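Local coordinates for protein endo-1,4-beta-xylanase (Bacteroides thetaiotaomicron VPI-5482, PDB 3KST) that probably hydrolyses glycosidic bonds in xylan-type polysaccharides, as a calcium-binding member of glycosyl hydrolase family 43, at residues R147-Q158 against E169-A177; G245-A253 against Y264-A272. All blocks are in the same frame, centred on the assembly; numbering follows the deposited sequence.

Contact 1 of 2, residues R147-Q158 against E169-A177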
loop_
_atom_site.group_PDB
_atom_site.type_symbol
_atom_site.label_atom_id
_atom_site.label_comp_id
_atom_site.label_asym_id
_atom_site.label_seq_id
_atom_site.Cartn_x
_atom_site.Cartn_y
_atom_site.Cartn_z
ATOM N N ARG A 147 1.150 1.702 14.306
ATOM C CA ARG A 147 1.954 1.775 15.528
ATOM C C ARG A 147 1.725 0.437 16.229
ATOM O O ARG A 147 0.637 -0.170 16.128
ATOM C CB ARG A 147 1.535 2.899 16.453
ATOM C CG ARG A 147 1.640 4.282 15.841
ATOM C CD ARG A 147 1.028 5.326 16.760
ATOM N NE ARG A 147 1.721 5.467 18.035
ATOM C CZ ARG A 147 1.239 6.097 19.118
ATOM N NH1 ARG A 147 0.025 6.646 19.113
ATOM N NH2 ARG A 147 1.971 6.160 20.221
ATOM N N PHE A 148 2.723 0.025 16.991
ATOM C CA PHE A 148 2.692 -1.244 17.724
ATOM C C PHE A 148 2.174 -0.968 19.136
ATOM O O PHE A 148 2.893 -1.099 20.132
ATOM C CB PHE A 148 4.084 -1.881 17.703
ATOM C CG PHE A 148 4.669 -1.939 16.335
ATOM C CD1 PHE A 148 4.220 -2.886 15.419
ATOM C CD2 PHE A 148 5.628 -1.022 15.934
ATOM C CE1 PHE A 148 4.756 -2.927 14.134
ATOM C CE2 PHE A 148 6.152 -1.054 14.664
ATOM C CZ PHE A 148 5.725 -2.009 13.757
ATOM N N THR A 149 0.904 -0.573 19.209
ATOM C CA THR A 149 0.259 -0.167 20.453
ATOM C C THR A 149 -0.626 -1.231 21.078
ATOM O O THR A 149 -0.825 -1.213 22.292
ATOM C CB THR A 149 -0.560 1.117 20.252
ATOM O OG1 THR A 149 -1.482 0.963 19.151
ATOM C CG2 THR A 149 0.383 2.300 19.966
ATOM N N ASP A 150 -1.171 -2.132 20.260
ATOM C CA ASP A 150 -2.037 -3.226 20.760
ATOM C C ASP A 150 -2.147 -4.177 19.587
ATOM O O ASP A 150 -3.190 -4.272 18.905
ATOM C CB ASP A 150 -3.400 -2.692 21.182
ATOM C CG ASP A 150 -4.256 -3.739 21.881
ATOM O OD1 ASP A 150 -3.824 -4.903 22.055
ATOM O OD2 ASP A 150 -5.357 -3.350 22.315
ATOM N N GLY A 151 -1.027 -4.857 19.388
ATOM C CA GLY A 151 -0.729 -5.548 18.163
ATOM C C GLY A 151 -0.340 -4.455 17.184
ATOM O O GLY A 151 -0.024 -3.282 17.572
ATOM N N ASN A 152 -0.356 -4.789 15.896
ATOM C CA ASN A 152 -0.220 -3.774 14.868
ATOM C C ASN A 152 -1.571 -3.069 14.765
ATOM O O ASN A 152 -2.574 -3.724 14.454
ATOM C CB ASN A 152 0.119 -4.371 13.500
ATOM C CG ASN A 152 1.507 -4.967 13.415
ATOM O OD1 ASN A 152 2.202 -5.217 14.412
ATOM N ND2 ASN A 152 1.933 -5.194 12.179
ATOM N N VAL A 153 -1.582 -1.758 15.041
ATOM C CA VAL A 153 -2.789 -0.905 14.978
ATOM C C VAL A 153 -2.589 0.242 14.004
ATOM O O VAL A 153 -1.544 0.900 14.002
ATOM C CB VAL A 153 -3.130 -0.375 16.385
ATOM C CG1 VAL A 153 -4.389 0.521 16.370
ATOM C CG2 VAL A 153 -3.333 -1.546 17.303
ATOM N N ILE A 154 -3.591 0.469 13.159
ATOM C CA ILE A 154 -3.582 1.553 12.208
ATOM C C ILE A 154 -3.997 2.862 12.898
ATOM O O ILE A 154 -5.081 2.963 13.479
ATOM C CB ILE A 154 -4.498 1.279 10.995
ATOM C CG1 ILE A 154 -3.983 0.028 10.264
ATOM C CG2 ILE A 154 -4.499 2.519 10.053
ATOM C CD1 ILE A 154 -4.860 -0.446 9.085
ATOM N N TRP A 155 -3.087 3.818 12.841
ATOM C CA TRP A 155 -3.260 5.181 13.362
ATOM C C TRP A 155 -3.296 6.176 12.212
ATOM O O TRP A 155 -2.961 5.860 11.072
ATOM C CB TRP A 155 -2.094 5.518 14.308
ATOM C CG TRP A 155 -2.220 4.860 15.631
ATOM C CD1 TRP A 155 -1.999 3.554 15.927
ATOM C CD2 TRP A 155 -2.645 5.475 16.831
ATOM N NE1 TRP A 155 -2.225 3.312 17.258
ATOM C CE2 TRP A 155 -2.621 4.483 17.842
ATOM C CE3 TRP A 155 -3.008 6.782 17.168
ATOM C CZ2 TRP A 155 -2.977 4.759 19.175
ATOM C CZ3 TRP A 155 -3.366 7.057 18.478
ATOM C CH2 TRP A 155 -3.382 6.038 19.455
ATOM N N VAL A 156 -3.722 7.397 12.506
ATOM C CA VAL A 156 -3.662 8.487 11.553
ATOM C C VAL A 156 -3.227 9.738 12.299
ATOM O O VAL A 156 -3.442 9.827 13.530
ATOM C CB VAL A 156 -5.040 8.722 10.877
ATOM C CG1 VAL A 156 -6.099 9.153 11.957
ATOM C CG2 VAL A 156 -4.939 9.736 9.699
ATOM N N ALA A 157 -2.566 10.636 11.567
ATOM C CA ALA A 157 -2.228 11.976 12.047
ATOM C C ALA A 157 -2.179 12.918 10.854
ATOM O O ALA A 157 -1.873 12.509 9.768
ATOM C CB ALA A 157 -0.895 11.987 12.746
ATOM N N GLN A 158 -2.501 14.185 11.083
ATOM C CA GLN A 158 -2.372 15.202 10.046
ATOM C C GLN A 158 -0.879 15.451 9.841
ATOM O O GLN A 158 -0.100 15.398 10.809
ATOM C CB GLN A 158 -3.057 16.490 10.508
ATOM C CG GLN A 158 -3.086 17.603 9.497
ATOM C CD GLN A 158 -3.593 18.910 10.085
ATOM O OE1 GLN A 158 -4.286 18.922 11.106
ATOM N NE2 GLN A 158 -3.260 20.029 9.422
ATOM N N GLU A 169 -0.132 16.015 17.969
ATOM C CA GLU A 169 -1.371 16.347 18.672
ATOM C C GLU A 169 -2.656 15.903 17.929
ATOM O O GLU A 169 -3.724 15.890 18.534
ATOM C CB GLU A 169 -1.449 17.854 18.996
ATOM C CG GLU A 169 -1.799 18.848 17.847
ATOM C CD GLU A 169 -0.706 19.110 16.817
ATOM O OE1 GLU A 169 0.471 18.684 16.987
ATOM O OE2 GLU A 169 -1.054 19.794 15.825
ATOM N N THR A 170 -2.569 15.582 16.636
ATOM C CA THR A 170 -3.714 15.094 15.853
ATOM C C THR A 170 -3.789 13.545 15.796
ATOM O O THR A 170 -4.698 13.020 15.143
ATOM C CB THR A 170 -3.728 15.665 14.426
ATOM O OG1 THR A 170 -2.646 15.107 13.675
ATOM C CG2 THR A 170 -3.639 17.209 14.455
ATOM N N LEU A 171 -2.873 12.835 16.477
ATOM C CA LEU A 171 -2.915 11.356 16.530
ATOM C C LEU A 171 -4.299 10.838 16.913
ATOM O O LEU A 171 -4.913 11.326 17.874
ATOM C CB LEU A 171 -1.877 10.743 17.468
ATOM C CG LEU A 171 -0.468 10.655 16.900
ATOM C CD1 LEU A 171 0.581 10.538 17.978
ATOM C CD2 LEU A 171 -0.408 9.431 15.888
ATOM N N ASN A 172 -4.780 9.898 16.109
ATOM C CA ASN A 172 -6.057 9.204 16.295
ATOM C C ASN A 172 -5.913 7.731 15.962
ATOM O O ASN A 172 -5.245 7.371 14.980
ATOM C CB ASN A 172 -7.139 9.803 15.391
ATOM C CG ASN A 172 -7.832 10.988 16.011
ATOM O OD1 ASN A 172 -8.780 10.824 16.781
ATOM N ND2 ASN A 172 -7.407 12.192 15.635
ATOM N N GLN A 173 -6.573 6.894 16.743
ATOM C CA GLN A 173 -6.560 5.457 16.536
ATOM C C GLN A 173 -7.696 5.039 15.592
ATOM O O GLN A 173 -8.883 5.329 15.858
ATOM C CB GLN A 173 -6.656 4.714 17.869
ATOM C CG GLN A 173 -6.736 3.203 17.664
ATOM C CD GLN A 173 -6.714 2.472 18.953
ATOM O OE1 GLN A 173 -5.744 2.548 19.689
ATOM N NE2 GLN A 173 -7.770 1.696 19.215
ATOM N N CYS A 174 -7.341 4.292 14.536
ATOM C CA CYS A 174 -8.307 3.894 13.500
ATOM C C CYS A 174 -8.855 2.455 13.635
ATOM O O CYS A 174 -10.049 2.271 13.849
ATOM C CB CYS A 174 -7.732 4.070 12.076
ATOM S SG CYS A 174 -6.985 5.711 11.733
ATOM N N ILE A 175 -7.976 1.462 13.476
ATOM C CA ILE A 175 -8.372 0.053 13.395
ATOM C C ILE A 175 -7.388 -0.902 14.101
ATOM O O ILE A 175 -6.179 -0.782 13.938
ATOM C CB ILE A 175 -8.437 -0.393 11.888
ATOM C CG1 ILE A 175 -9.442 0.425 11.047
ATOM C CG2 ILE A 175 -8.738 -1.874 11.771
ATOM C CD1 ILE A 175 -10.833 0.288 11.498
ATOM N N LYS A 176 -7.923 -1.795 14.937
ATOM C CA LYS A 176 -7.149 -2.894 15.522
ATOM C C LYS A 176 -7.833 -4.230 15.190
ATOM O O LYS A 176 -9.009 -4.246 14.809
ATOM C CB LYS A 176 -6.847 -2.676 17.010
ATOM C CG LYS A 176 -7.959 -2.562 17.989
ATOM C CD LYS A 176 -7.340 -2.055 19.296
ATOM C CE LYS A 176 -8.042 -2.481 20.528
ATOM N NZ LYS A 176 -7.452 -1.685 21.661
ATOM N N ALA A 177 -7.062 -5.318 15.272
ATOM C CA ALA A 177 -7.562 -6.687 14.983
ATOM C C ALA A 177 -8.518 -7.088 16.121
ATOM O O ALA A 177 -8.097 -7.158 17.292
ATOM C CB ALA A 177 -6.411 -7.638 14.845
HETATM O O HOH W 1 -3.931 0.788 20.507
HETATM O O HOH W 2 -4.299 -4.772 16.468
#
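I154 and V156 pair with I175 and N172 as antiparallel hydrogen-bonded pairs, and the axes of strands 152-158 and 172-175 approach to 4.6 Å at 136°. A classic beta bulge interrupts the ladder, because C174 and I175 both face I154. The carbonyl oxygen of I154 therefore takes two donors, C174 N at 2.8 Å and I175 N at 3.3 Å. At the far end, Q158 N donates to T170 OG1 at 2.8 Å. T170 OG1 is also hydrogen-bonded to the backbone oxygen of K167.

On the face of W155 and Q173 the indole carries the packing. Q173 CB lies over its six-membered ring, 3.8 Å from the centroid, a CH-pi contact. R147 NH1 lies toward the rim of the opposite face, so the indole is held between the two; R147 NE forms a salt bridge with E126. The Q173 amide plane is turned 82° from that of the indole. In the ring plane, W155 NE1 donates to T149 OG1, and a water joins that hydroxyl to Q173 OE1. L171 CD2 packs 3.9 Å from W155 CE3. On the face of I154 and V156, C174 SG touches V156 CG1 at 3.6 Å.

K176 reaches the turn before strand 152-158. Its CG sits between the backbone N and the carbonyl carbon (chi1 61°), and the extended chain beyond carries NZ to D150 OD2, a 2.8 Å salt bridge. D150 OD1 has a second partner in K187.

Strand 172-175 is an outermost strand of its four-stranded antiparallel blade, as in the five-bladed beta-propeller of family 43. Strand 141-148 flanks strand 152-158 on its other side. I154 and I175 pack on Y205 of strand 200-207, in the next blade.

Contact 2 of 2, residues G245-A253 against Y264-A272; sequences GLVGTGHGA and YIFHAHWSA. With CA (calcium ion), chain C.
G250 and H267 form an antiparallel hydrogen-bonded pair in the hairpin of strands 250-256 and 262-268, and A253 pairs with I265 beyond a beta bulge. The tight part is built on glycines. The carbonyl oxygen of G250 lies over the centre of the H267 ring, 3.2 Å above its plane, while H267 N donates to the same oxygen at 3.1 Å. H267 CG stands between its backbone N and carbonyl carbon (chi1 73°), which folds the imidazole back over the G250 peptide. G248 CA sits over the face of H269, 3.8 Å from the ring centroid, a close CH-pi contact. Y264 turns one ring face to the backbone N of A253. T249 CG2 packs beside F266, 3.8 Å from CE2.

The calcium end is a buried, hydrated metal site. H251 NE2 binds the ion at 2.6 Å, with the metal in the ring plane, and E83 and five waters complete its shell. One of these waters donates to G252 O, and a second probably does. Elsewhere a water links G248 O to H267 NE2.

The solvent side is the G245 and A272 end. L246 CB still packs 3.9 Å from A268 CB, and H269 N donates to V247 O at 2.9 Å. Farther out, V247 CG2 stays 4.5 Å from A272 CA.

H251 lies close to D26, the predicted proton acceptor, and to D130, predicted to tune the proton donor. H267 ND1 accepts a hydrogen bond from the backbone N of D26, consistent with a second-shell role in placing that backbone. Strand 279-287 pairs with strand 262-268 on its other side, where F266 packs on Y281. Over the face bearing A253 and I265 lies strand 27-32, through Y28 and V29.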
loop_
_atom_site.group_PDB
_atom_site.type_symbol
_atom_site.label_atom_id
_atom_site.label_comp_id
_atom_site.label_asym_id
_atom_site.label_seq_id
_atom_site.Cartn_x
_atom_site.Cartn_y
_atom_site.Cartn_z
ATOM N N GLY A 245 -6.618 -20.117 -6.530
ATOM C CA GLY A 245 -6.131 -20.787 -5.331
ATOM C C GLY A 245 -5.005 -19.985 -4.670
ATOM O O GLY A 245 -4.249 -20.551 -3.880
ATOM N N LEU A 246 -4.900 -18.678 -4.983
ATOM C CA LEU A 246 -3.895 -17.819 -4.330
ATOM C C LEU A 246 -4.332 -17.657 -2.880
ATOM O O LEU A 246 -5.531 -17.562 -2.625
ATOM C CB LEU A 246 -3.758 -16.440 -4.989
ATOM C CG LEU A 246 -3.179 -16.488 -6.417
ATOM C CD1 LEU A 246 -3.342 -15.152 -7.104
ATOM C CD2 LEU A 246 -1.722 -16.970 -6.438
ATOM N N VAL A 247 -3.370 -17.749 -1.968
ATOM C CA VAL A 247 -3.602 -17.584 -0.505
ATOM C C VAL A 247 -2.626 -16.540 0.039
ATOM O O VAL A 247 -1.714 -16.116 -0.679
ATOM C CB VAL A 247 -3.460 -18.901 0.283
ATOM C CG1 VAL A 247 -4.497 -19.952 -0.232
ATOM C CG2 VAL A 247 -2.018 -19.437 0.266
ATOM N N GLY A 248 -2.800 -16.138 1.300
ATOM C CA GLY A 248 -1.980 -15.056 1.873
ATOM C C GLY A 248 -2.175 -13.728 1.130
ATOM O O GLY A 248 -1.216 -12.955 0.978
ATOM N N THR A 249 -3.418 -13.467 0.682
ATOM C CA THR A 249 -3.787 -12.316 -0.126
ATOM C C THR A 249 -3.983 -11.036 0.672
ATOM O O THR A 249 -4.914 -10.930 1.465
ATOM C CB THR A 249 -5.054 -12.559 -0.991
ATOM O OG1 THR A 249 -6.184 -12.781 -0.143
ATOM C CG2 THR A 249 -4.834 -13.726 -1.988
ATOM N N GLY A 250 -3.099 -10.065 0.461
ATOM C CA GLY A 250 -3.218 -8.802 1.193
ATOM C C GLY A 250 -2.218 -7.728 0.865
ATOM O O GLY A 250 -1.499 -7.824 -0.149
ATOM N N HIS A 251 -2.211 -6.706 1.740
ATOM C CA HIS A 251 -1.441 -5.456 1.625
ATOM C C HIS A 251 -1.463 -4.959 0.216
ATOM O O HIS A 251 -0.471 -5.049 -0.525
ATOM C CB HIS A 251 -0.007 -5.518 2.161
ATOM C CG HIS A 251 0.594 -4.162 2.381
ATOM N ND1 HIS A 251 1.344 -3.869 3.493
ATOM C CD2 HIS A 251 0.466 -2.998 1.697
ATOM C CE1 HIS A 251 1.713 -2.597 3.447
ATOM N NE2 HIS A 251 1.175 -2.039 2.379
ATOM N N GLY A 252 -2.603 -4.401 -0.149
ATOM C CA GLY A 252 -2.806 -3.912 -1.501
ATOM C C GLY A 252 -3.079 -2.438 -1.588
ATOM O O GLY A 252 -2.921 -1.699 -0.617
ATOM N N ALA A 253 -3.541 -2.027 -2.761
ATOM C CA ALA A 253 -3.851 -0.622 -3.019
ATOM C C ALA A 253 -4.879 -0.494 -4.144
ATOM O O ALA A 253 -4.780 -1.256 -5.151
ATOM C CB ALA A 253 -2.583 0.124 -3.378
ATOM N N TYR A 264 -7.639 -3.330 -7.905
ATOM C CA TYR A 264 -6.987 -3.460 -6.589
ATOM C C TYR A 264 -5.779 -4.395 -6.743
ATOM O O TYR A 264 -5.961 -5.579 -7.081
ATOM C CB TYR A 264 -7.992 -3.986 -5.550
ATOM C CG TYR A 264 -7.469 -3.940 -4.141
ATOM C CD1 TYR A 264 -7.549 -2.769 -3.392
ATOM C CD2 TYR A 264 -6.831 -5.048 -3.555
ATOM C CE1 TYR A 264 -7.036 -2.696 -2.088
ATOM C CE2 TYR A 264 -6.324 -4.978 -2.227
ATOM C CZ TYR A 264 -6.429 -3.798 -1.505
ATOM O OH TYR A 264 -5.927 -3.685 -0.217
ATOM N N ILE A 265 -4.564 -3.865 -6.548
ATOM C CA ILE A 265 -3.339 -4.674 -6.657
ATOM C C ILE A 265 -3.060 -5.238 -5.268
ATOM O O ILE A 265 -3.272 -4.543 -4.273
ATOM C CB ILE A 265 -2.136 -3.873 -7.245
ATOM C CG1 ILE A 265 -0.954 -4.793 -7.550
ATOM C CG2 ILE A 265 -1.707 -2.708 -6.351
ATOM C CD1 ILE A 265 0.162 -4.048 -8.322
ATOM N N PHE A 266 -2.583 -6.470 -5.195
ATOM C CA PHE A 266 -2.301 -7.120 -3.912
ATOM C C PHE A 266 -1.292 -8.243 -4.113
ATOM O O PHE A 266 -1.081 -8.669 -5.238
ATOM C CB PHE A 266 -3.587 -7.704 -3.280
ATOM C CG PHE A 266 -4.258 -8.762 -4.125
ATOM C CD1 PHE A 266 -5.136 -8.395 -5.139
ATOM C CD2 PHE A 266 -3.971 -10.116 -3.941
ATOM C CE1 PHE A 266 -5.741 -9.364 -5.955
ATOM C CE2 PHE A 266 -4.578 -11.118 -4.735
ATOM C CZ PHE A 266 -5.477 -10.731 -5.753
ATOM N N HIS A 267 -0.679 -8.681 -3.020
ATOM C CA HIS A 267 0.244 -9.809 -3.051
ATOM C C HIS A 267 -0.434 -11.092 -2.579
ATOM O O HIS A 267 -1.541 -11.090 -2.021
ATOM C CB HIS A 267 1.542 -9.541 -2.273
ATOM C CG HIS A 267 1.392 -9.558 -0.788
ATOM N ND1 HIS A 267 1.715 -8.472 -0.005
ATOM C CD2 HIS A 267 0.962 -10.520 0.066
ATOM C CE1 HIS A 267 1.498 -8.766 1.264
ATOM N NE2 HIS A 267 1.028 -9.999 1.332
ATOM N N ALA A 268 0.266 -12.195 -2.784
ATOM C CA ALA A 268 -0.148 -13.497 -2.291
ATOM C C ALA A 268 1.120 -14.316 -2.056
ATOM O O ALA A 268 2.190 -13.955 -2.552
ATOM C CB ALA A 268 -1.036 -14.162 -3.303
ATOM N N HIS A 269 1.014 -15.390 -1.282
ATOM C CA HIS A 269 2.141 -16.306 -1.113
ATOM C C HIS A 269 2.591 -16.871 -2.467
ATOM O O HIS A 269 1.815 -16.844 -3.456
ATOM C CB HIS A 269 1.803 -17.476 -0.181
ATOM C CG HIS A 269 1.551 -17.078 1.236
ATOM N ND1 HIS A 269 0.854 -17.871 2.122
ATOM C CD2 HIS A 269 1.871 -15.947 1.913
ATOM C CE1 HIS A 269 0.786 -17.262 3.294
ATOM N NE2 HIS A 269 1.393 -16.089 3.195
ATOM N N TRP A 270 3.852 -17.298 -2.520
ATOM C CA TRP A 270 4.409 -17.934 -3.714
ATOM C C TRP A 270 3.515 -19.085 -4.193
ATOM O O TRP A 270 3.247 -19.207 -5.381
ATOM C CB TRP A 270 5.833 -18.409 -3.463
ATOM C CG TRP A 270 6.370 -19.196 -4.560
ATOM C CD1 TRP A 270 6.549 -20.535 -4.566
ATOM C CD2 TRP A 270 6.716 -18.734 -5.878
ATOM N NE1 TRP A 270 7.023 -20.945 -5.776
ATOM C CE2 TRP A 270 7.127 -19.862 -6.607
ATOM C CE3 TRP A 270 6.738 -17.476 -6.503
ATOM C CZ2 TRP A 270 7.547 -19.785 -7.943
ATOM C CZ3 TRP A 270 7.146 -17.399 -7.820
ATOM C CH2 TRP A 270 7.564 -18.564 -8.523
ATOM N N SER A 271 3.004 -19.865 -3.254
ATOM C CA SER A 271 2.130 -21.011 -3.547
ATOM C C SER A 271 1.565 -21.498 -2.222
ATOM O O SER A 271 1.936 -20.968 -1.177
ATOM C CB SER A 271 2.981 -22.137 -4.146
ATOM O OG SER A 271 3.931 -22.558 -3.186
ATOM N N ALA A 272 0.709 -22.527 -2.249
ATOM C CA ALA A 272 0.185 -23.141 -1.016
ATOM C C ALA A 272 1.274 -23.764 -0.107
ATOM O O ALA A 272 1.085 -23.824 1.116
ATOM C CB ALA A 272 -0.883 -24.215 -1.347
HETATM CA CA CA C . 0.621 0.284 1.302
HETATM O O HOH W 3 -0.840 -18.111 -3.009
HETATM O O HOH W 4 0.888 -12.511 2.510
HETATM O O HOH W 5 -5.543 -1.506 1.383
HETATM O O HOH W 6 -0.183 -0.773 -0.780
HETATM O O HOH W 7 -1.861 -0.449 1.513
HETATM O O HOH W 8 2.781 -0.273 0.061
HETATM O O HOH W 9 2.468 1.393 2.552
HETATM O O HOH W 10 -0.241 0.895 3.635
#

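From the N terminus, the chain first passes D26, just ahead of strand 27-32, and E83 in strand 80-87. It then enters contact 1, where residues 147-158 and 169-177 close a loop of ten residues at the outer strand of one sheet. A separate four-stranded sheet, 189-231, follows. Contact 2 then joins 245-253 to 264-272 across the hairpin of strands 250-256 and 262-268, in the sheet that unites the two chain ends. The contacts are in series, neither nested nor crossed. The centres of contact 1 and contact 2 are about 24 Å apart, and the two do not touch. Both border the predicted active site, contact 1 through I154 near E190 and contact 2 from the calcium side.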